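Local atomic coordinates of NF-kappa-B inhibitor beta (Mus musculus, PDB entry 1OY3), a protein that inhibits NF-kappa-B by trapping it in the cytoplasm, while its resynthesised unphosphorylated form can go with NF-kappa-B to the nucleus and protect it from inactivation by I-kappa-B-alpha. Residues T11-A16 with E36-Q41; T47-A52 with S59-L64. All blocks are in the same frame, centred on the assembly; numbering follows the deposited sequence.

Interaction 1: T11-A16 with E36-Q41; sequences TALHLA and EYLDLQ
Leu13, on the first helix of ankyrin repeat 1, packs against Tyr37 and Leu38 of the loop that leads to the next repeat. Its segment carries the TALH sequence, a form of the ankyrin T-P-L-H motif. The packing of Leu13 is the tight side of the contact. Leu13 CD1 meets Leu38 CD2 at 3.4 Å, closer than usual for methyl groups, while Leu13 CG lies obliquely to the Tyr37 ring, 3.8 Å from CE2. Tyr37 reaches the start of helix 12-18 because chi1 (-178°) swings its CG to the far side from the backbone N; there Ala12 CB lies 3.3 Å from Tyr37 OH. Helix 22-32 closes over Leu13 through Leu25, Leu28 and Leu29.

The looser side is limited to exposed Leu40 and Gln41. Leu40 crosses Thr11 at about a right angle, meeting Thr11 CG2 through CD1. Behind it the contact is buried again: the His14 ring turns an edge to the Leu40 carbonyl, and its NE2 is hydrogen-bonded to Gln46 O. Thr11 and His14 form a capping box: Thr11 N donates to His14 ND1 from 35° out of the ring plane, and Thr11 OG1 accepts from Leu13 N.

Two waters join the segments. One links Ala12 N to Tyr37 OH at the ring edge; the other lies over the centre of the Tyr37 ring, 2.6 Å from Thr11 OG1, and donates to Tyr37 O.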
loop_
_atom_site.group_PDB
_atom_site.type_symbol
_atom_site.label_atom_id
_atom_site.label_comp_id
_atom_site.label_asym_id
_atom_site.label_seq_id
_atom_site.Cartn_x
_atom_site.Cartn_y
_atom_site.Cartn_z
ATOM N N THR C 11 15.291 -18.145 8.508
ATOM C CA THR C 11 15.684 -19.213 9.415
ATOM C C THR C 11 15.215 -20.547 8.843
ATOM O O THR C 11 14.683 -20.604 7.734
ATOM C CB THR C 11 15.048 -19.039 10.798
ATOM O OG1 THR C 11 13.659 -19.372 10.720
ATOM C CG2 THR C 11 15.198 -17.601 11.276
ATOM N N ALA C 12 15.414 -21.621 9.598
ATOM C CA ALA C 12 15.000 -22.947 9.149
ATOM C C ALA C 12 13.486 -22.962 8.918
ATOM O O ALA C 12 12.982 -23.695 8.063
ATOM C CB ALA C 12 15.393 -23.998 10.185
ATOM N N LEU C 13 12.763 -22.149 9.686
ATOM C CA LEU C 13 11.317 -22.062 9.530
ATOM C C LEU C 13 10.969 -21.477 8.169
ATOM O O LEU C 13 10.254 -22.112 7.393
ATOM C CB LEU C 13 10.694 -21.189 10.613
ATOM C CG LEU C 13 9.913 -21.880 11.726
ATOM C CD1 LEU C 13 9.003 -20.857 12.371
ATOM C CD2 LEU C 13 9.081 -23.030 11.172
ATOM N N HIS C 14 11.477 -20.277 7.881
ATOM C CA HIS C 14 11.198 -19.619 6.602
ATOM C C HIS C 14 11.452 -20.569 5.448
ATOM O O HIS C 14 10.660 -20.653 4.507
ATOM C CB HIS C 14 12.076 -18.373 6.389
ATOM C CG HIS C 14 11.801 -17.254 7.345
ATOM N ND1 HIS C 14 12.383 -17.178 8.591
ATOM C CD2 HIS C 14 11.008 -16.159 7.233
ATOM C CE1 HIS C 14 11.967 -16.085 9.204
ATOM N NE2 HIS C 14 11.130 -15.448 8.403
ATOM N N LEU C 15 12.564 -21.288 5.524
ATOM C CA LEU C 15 12.925 -22.218 4.466
ATOM C C LEU C 15 12.015 -23.436 4.422
ATOM O O LEU C 15 11.848 -24.042 3.369
ATOM C CB LEU C 15 14.387 -22.651 4.619
ATOM C CG LEU C 15 15.418 -21.524 4.519
ATOM C CD1 LEU C 15 16.807 -22.070 4.806
ATOM C CD2 LEU C 15 15.359 -20.899 3.142
ATOM N N ALA C 16 11.426 -23.799 5.556
ATOM C CA ALA C 16 10.531 -24.949 5.573
ATOM C C ALA C 16 9.295 -24.613 4.737
ATOM O O ALA C 16 8.795 -25.461 4.004
ATOM C CB ALA C 16 10.125 -25.300 7.011
ATOM N N GLU C 36 9.800 -17.298 20.471
ATOM C CA GLU C 36 9.869 -16.080 19.670
ATOM C C GLU C 36 10.448 -16.453 18.311
ATOM O O GLU C 36 10.435 -15.657 17.375
ATOM C CB GLU C 36 10.767 -15.035 20.337
ATOM C CG GLU C 36 10.388 -14.697 21.770
ATOM C CD GLU C 36 11.152 -13.497 22.312
ATOM O OE1 GLU C 36 10.707 -12.911 23.323
ATOM O OE2 GLU C 36 12.197 -13.134 21.723
ATOM N N TYR C 37 10.959 -17.676 18.223
ATOM C CA TYR C 37 11.544 -18.188 16.993
ATOM C C TYR C 37 10.519 -18.142 15.863
ATOM O O TYR C 37 10.870 -17.920 14.706
ATOM C CB TYR C 37 12.014 -19.627 17.213
ATOM C CG TYR C 37 12.692 -20.269 16.023
ATOM C CD1 TYR C 37 13.922 -19.806 15.559
ATOM C CD2 TYR C 37 12.117 -21.364 15.381
ATOM C CE1 TYR C 37 14.568 -20.428 14.481
ATOM C CE2 TYR C 37 12.751 -21.991 14.307
ATOM C CZ TYR C 37 13.975 -21.521 13.862
ATOM O OH TYR C 37 14.598 -22.154 12.808
ATOM N N LEU C 38 9.251 -18.356 16.201
ATOM C CA LEU C 38 8.191 -18.338 15.196
ATOM C C LEU C 38 8.041 -16.989 14.514
ATOM O O LEU C 38 7.825 -16.924 13.307
ATOM C CB LEU C 38 6.840 -18.712 15.817
ATOM C CG LEU C 38 6.550 -20.178 16.117
ATOM C CD1 LEU C 38 5.180 -20.299 16.767
ATOM C CD2 LEU C 38 6.603 -20.976 14.830
ATOM N N ASP C 39 8.168 -15.913 15.282
ATOM C CA ASP C 39 7.992 -14.576 14.724
ATOM C C ASP C 39 9.220 -13.899 14.126
ATOM O O ASP C 39 9.154 -12.732 13.744
ATOM C CB ASP C 39 7.364 -13.654 15.775
ATOM C CG ASP C 39 6.008 -14.150 16.244
ATOM O OD1 ASP C 39 5.197 -14.573 15.385
ATOM O OD2 ASP C 39 5.750 -14.112 17.468
ATOM N N LEU C 40 10.333 -14.617 14.035
ATOM C CA LEU C 40 11.536 -14.030 13.469
ATOM C C LEU C 40 11.250 -13.571 12.046
ATOM O O LEU C 40 10.658 -14.301 11.262
ATOM C CB LEU C 40 12.682 -15.044 13.480
ATOM C CG LEU C 40 13.223 -15.405 14.870
ATOM C CD1 LEU C 40 14.304 -16.463 14.735
ATOM C CD2 LEU C 40 13.779 -14.152 15.552
ATOM N N GLN C 41 11.677 -12.357 11.722
ATOM C CA GLN C 41 11.454 -11.787 10.399
ATOM C C GLN C 41 12.726 -11.758 9.563
ATOM O O GLN C 41 13.752 -11.273 10.028
ATOM C CB GLN C 41 10.925 -10.362 10.549
ATOM C CG GLN C 41 9.682 -10.251 11.428
ATOM C CD GLN C 41 9.359 -8.813 11.808
ATOM O OE1 GLN C 41 9.280 -8.474 12.987
ATOM N NE2 GLN C 41 9.172 -7.964 10.807
HETATM O O HOH W 1 11.918 -18.375 12.386
HETATM O O HOH W 2 17.207 -21.953 11.955
#

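Interaction 2: T47-A52 with S59-L64; sequences TALHLA and STVEKL
Thr60 OG1 is held by a hydrogen bond to Glu57 and a weak one to Glu22, while the methyl on the same carbon faces the partner helix. The split follows from chi1 (-57°), which sets OG1 beside the backbone N and CG2 anti to it, 3.7 Å from Ala52 CB. Segments 47-52 and 59-64 lie on the antiparallel helix pair of ankyrin repeat 2; their axes approach to 9.1 Å at 163°.

Ala52 is the focus of the packing: besides Thr60 CG2, its CB meets Val61 CG2 and Leu64 CD1. The small side chain lets these branched groups close in on the first helix. Val61 divides its methyls, with CG1 reaching Leu49 CD2 at 3.8 Å as the two side chains cross at about a right angle. Leu64 CD1 also comes within 3.5 Å of Ala48 O, and its CD2 faces Ala48 CB. At the N-terminus of the first helix Thr47 and His50 form a capping box, Thr47 N donating to His50 ND1 in the ring plane over 2.8 Å.

The pair is flanked by other helices: Leu13 of helix 12-18 touches Ala48, Leu29 of helix 22-32 touches Leu64, and Cys93, Val96 and Leu97 of helix 91-97 pack on Val61.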
loop_
_atom_site.group_PDB
_atom_site.type_symbol
_atom_site.label_atom_id
_atom_site.label_comp_id
_atom_site.label_asym_id
_atom_site.label_seq_id
_atom_site.Cartn_x
_atom_site.Cartn_y
_atom_site.Cartn_z
ATOM N N THR C 47 7.716 -13.051 8.291
ATOM C CA THR C 47 7.831 -14.136 9.259
ATOM C C THR C 47 7.443 -15.379 8.464
ATOM O O THR C 47 7.151 -15.287 7.267
ATOM C CB THR C 47 6.842 -13.956 10.421
ATOM O OG1 THR C 47 5.505 -13.928 9.905
ATOM C CG2 THR C 47 7.131 -12.652 11.166
ATOM N N ALA C 48 7.435 -16.538 9.108
ATOM C CA ALA C 48 7.048 -17.764 8.419
ATOM C C ALA C 48 5.570 -17.676 8.032
ATOM O O ALA C 48 5.158 -18.182 6.984
ATOM C CB ALA C 48 7.280 -18.963 9.323
ATOM N N LEU C 49 4.777 -17.028 8.886
ATOM C CA LEU C 49 3.339 -16.875 8.643
ATOM C C LEU C 49 3.148 -16.096 7.348
ATOM O O LEU C 49 2.384 -16.498 6.488
ATOM C CB LEU C 49 2.669 -16.100 9.791
ATOM C CG LEU C 49 1.286 -16.525 10.297
ATOM C CD1 LEU C 49 0.490 -15.291 10.742
ATOM C CD2 LEU C 49 0.547 -17.272 9.222
ATOM N N HIS C 50 3.846 -14.970 7.231
ATOM C CA HIS C 50 3.767 -14.119 6.044
ATOM C C HIS C 50 4.034 -14.944 4.793
ATOM O O HIS C 50 3.329 -14.836 3.788
ATOM C CB HIS C 50 4.813 -13.002 6.098
ATOM C CG HIS C 50 4.503 -11.901 7.063
ATOM N ND1 HIS C 50 5.396 -11.493 8.034
ATOM C CD2 HIS C 50 3.441 -11.068 7.155
ATOM C CE1 HIS C 50 4.899 -10.454 8.680
ATOM N NE2 HIS C 50 3.712 -10.175 8.166
ATOM N N LEU C 51 5.079 -15.755 4.852
ATOM C CA LEU C 51 5.432 -16.587 3.712
ATOM C C LEU C 51 4.309 -17.555 3.366
ATOM O O LEU C 51 3.966 -17.717 2.203
ATOM C CB LEU C 51 6.723 -17.360 4.015
ATOM C CG LEU C 51 7.938 -16.439 4.141
ATOM C CD1 LEU C 51 9.169 -17.231 4.593
ATOM C CD2 LEU C 51 8.179 -15.754 2.807
ATOM N N ALA C 52 3.741 -18.192 4.385
ATOM C CA ALA C 52 2.671 -19.158 4.196
ATOM C C ALA C 52 1.453 -18.470 3.571
ATOM O O ALA C 52 0.789 -19.037 2.694
ATOM C CB ALA C 52 2.295 -19.785 5.548
ATOM N N SER C 59 -3.394 -24.834 4.999
ATOM C CA SER C 59 -2.985 -25.831 5.965
ATOM C C SER C 59 -1.747 -25.347 6.720
ATOM O O SER C 59 -1.656 -25.473 7.942
ATOM C CB SER C 59 -2.693 -27.149 5.252
ATOM O OG SER C 59 -2.281 -28.131 6.172
ATOM N N THR C 60 -0.806 -24.761 5.993
ATOM C CA THR C 60 0.426 -24.273 6.606
ATOM C C THR C 60 0.180 -23.059 7.506
ATOM O O THR C 60 0.858 -22.877 8.518
ATOM C CB THR C 60 1.456 -23.922 5.518
ATOM O OG1 THR C 60 1.690 -25.084 4.710
ATOM C CG2 THR C 60 2.774 -23.455 6.146
ATOM N N VAL C 61 -0.807 -22.243 7.152
ATOM C CA VAL C 61 -1.114 -21.077 7.951
ATOM C C VAL C 61 -1.704 -21.505 9.294
ATOM O O VAL C 61 -1.437 -20.872 10.319
ATOM C CB VAL C 61 -2.096 -20.130 7.213
ATOM C CG1 VAL C 61 -2.658 -19.092 8.180
ATOM C CG2 VAL C 61 -1.360 -19.435 6.051
ATOM N N GLU C 62 -2.485 -22.585 9.297
ATOM C CA GLU C 62 -3.094 -23.070 10.533
ATOM C C GLU C 62 -2.051 -23.600 11.508
ATOM O O GLU C 62 -2.127 -23.338 12.709
ATOM C CB GLU C 62 -4.133 -24.165 10.235
ATOM C CG GLU C 62 -4.759 -24.804 11.482
ATOM C CD GLU C 62 -5.906 -25.756 11.155
ATOM O OE1 GLU C 62 -5.769 -26.539 10.191
ATOM O OE2 GLU C 62 -6.938 -25.727 11.859
ATOM N N LYS C 63 -1.082 -24.352 10.995
ATOM C CA LYS C 63 -0.038 -24.912 11.849
ATOM C C LYS C 63 0.693 -23.789 12.549
ATOM O O LYS C 63 0.842 -23.792 13.774
ATOM C CB LYS C 63 0.947 -25.725 11.018
ATOM C CG LYS C 63 0.343 -26.949 10.374
ATOM C CD LYS C 63 1.429 -27.741 9.664
ATOM C CE LYS C 63 0.879 -29.002 9.042
ATOM N NZ LYS C 63 1.956 -29.673 8.275
ATOM N N LEU C 64 1.128 -22.808 11.765
ATOM C CA LEU C 64 1.837 -21.657 12.303
ATOM C C LEU C 64 0.942 -20.910 13.284
ATOM O O LEU C 64 1.382 -20.533 14.375
ATOM C CB LEU C 64 2.291 -20.737 11.153
ATOM C CG LEU C 64 3.298 -21.434 10.231
ATOM C CD1 LEU C 64 3.526 -20.646 8.944
ATOM C CD2 LEU C 64 4.609 -21.619 11.001
#

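How the interactions relate
The two contacts follow each other along the chain, and both use the first helix of an ankyrin repeat, each with a TALH segment whose threonine caps the helix. Equivalent alanine and leucine positions meet different partners: Tyr37 and Leu38 of a loop in interaction 1, Val61 and Leu64 of a helix in interaction 2. Both are largely buried, but interaction 1 has an exposed edge at Leu40 and Gln41 and adds water bridges to its leucine packing. Interaction 2 is almost entirely aliphatic, with no hydrogen bond between its segments. His14 CD2 packs on Leu51 CD1 at 3.4 Å and Gln41 lies against Thr47, contacts that lie where repeat 1 and its following loop meet repeat 2.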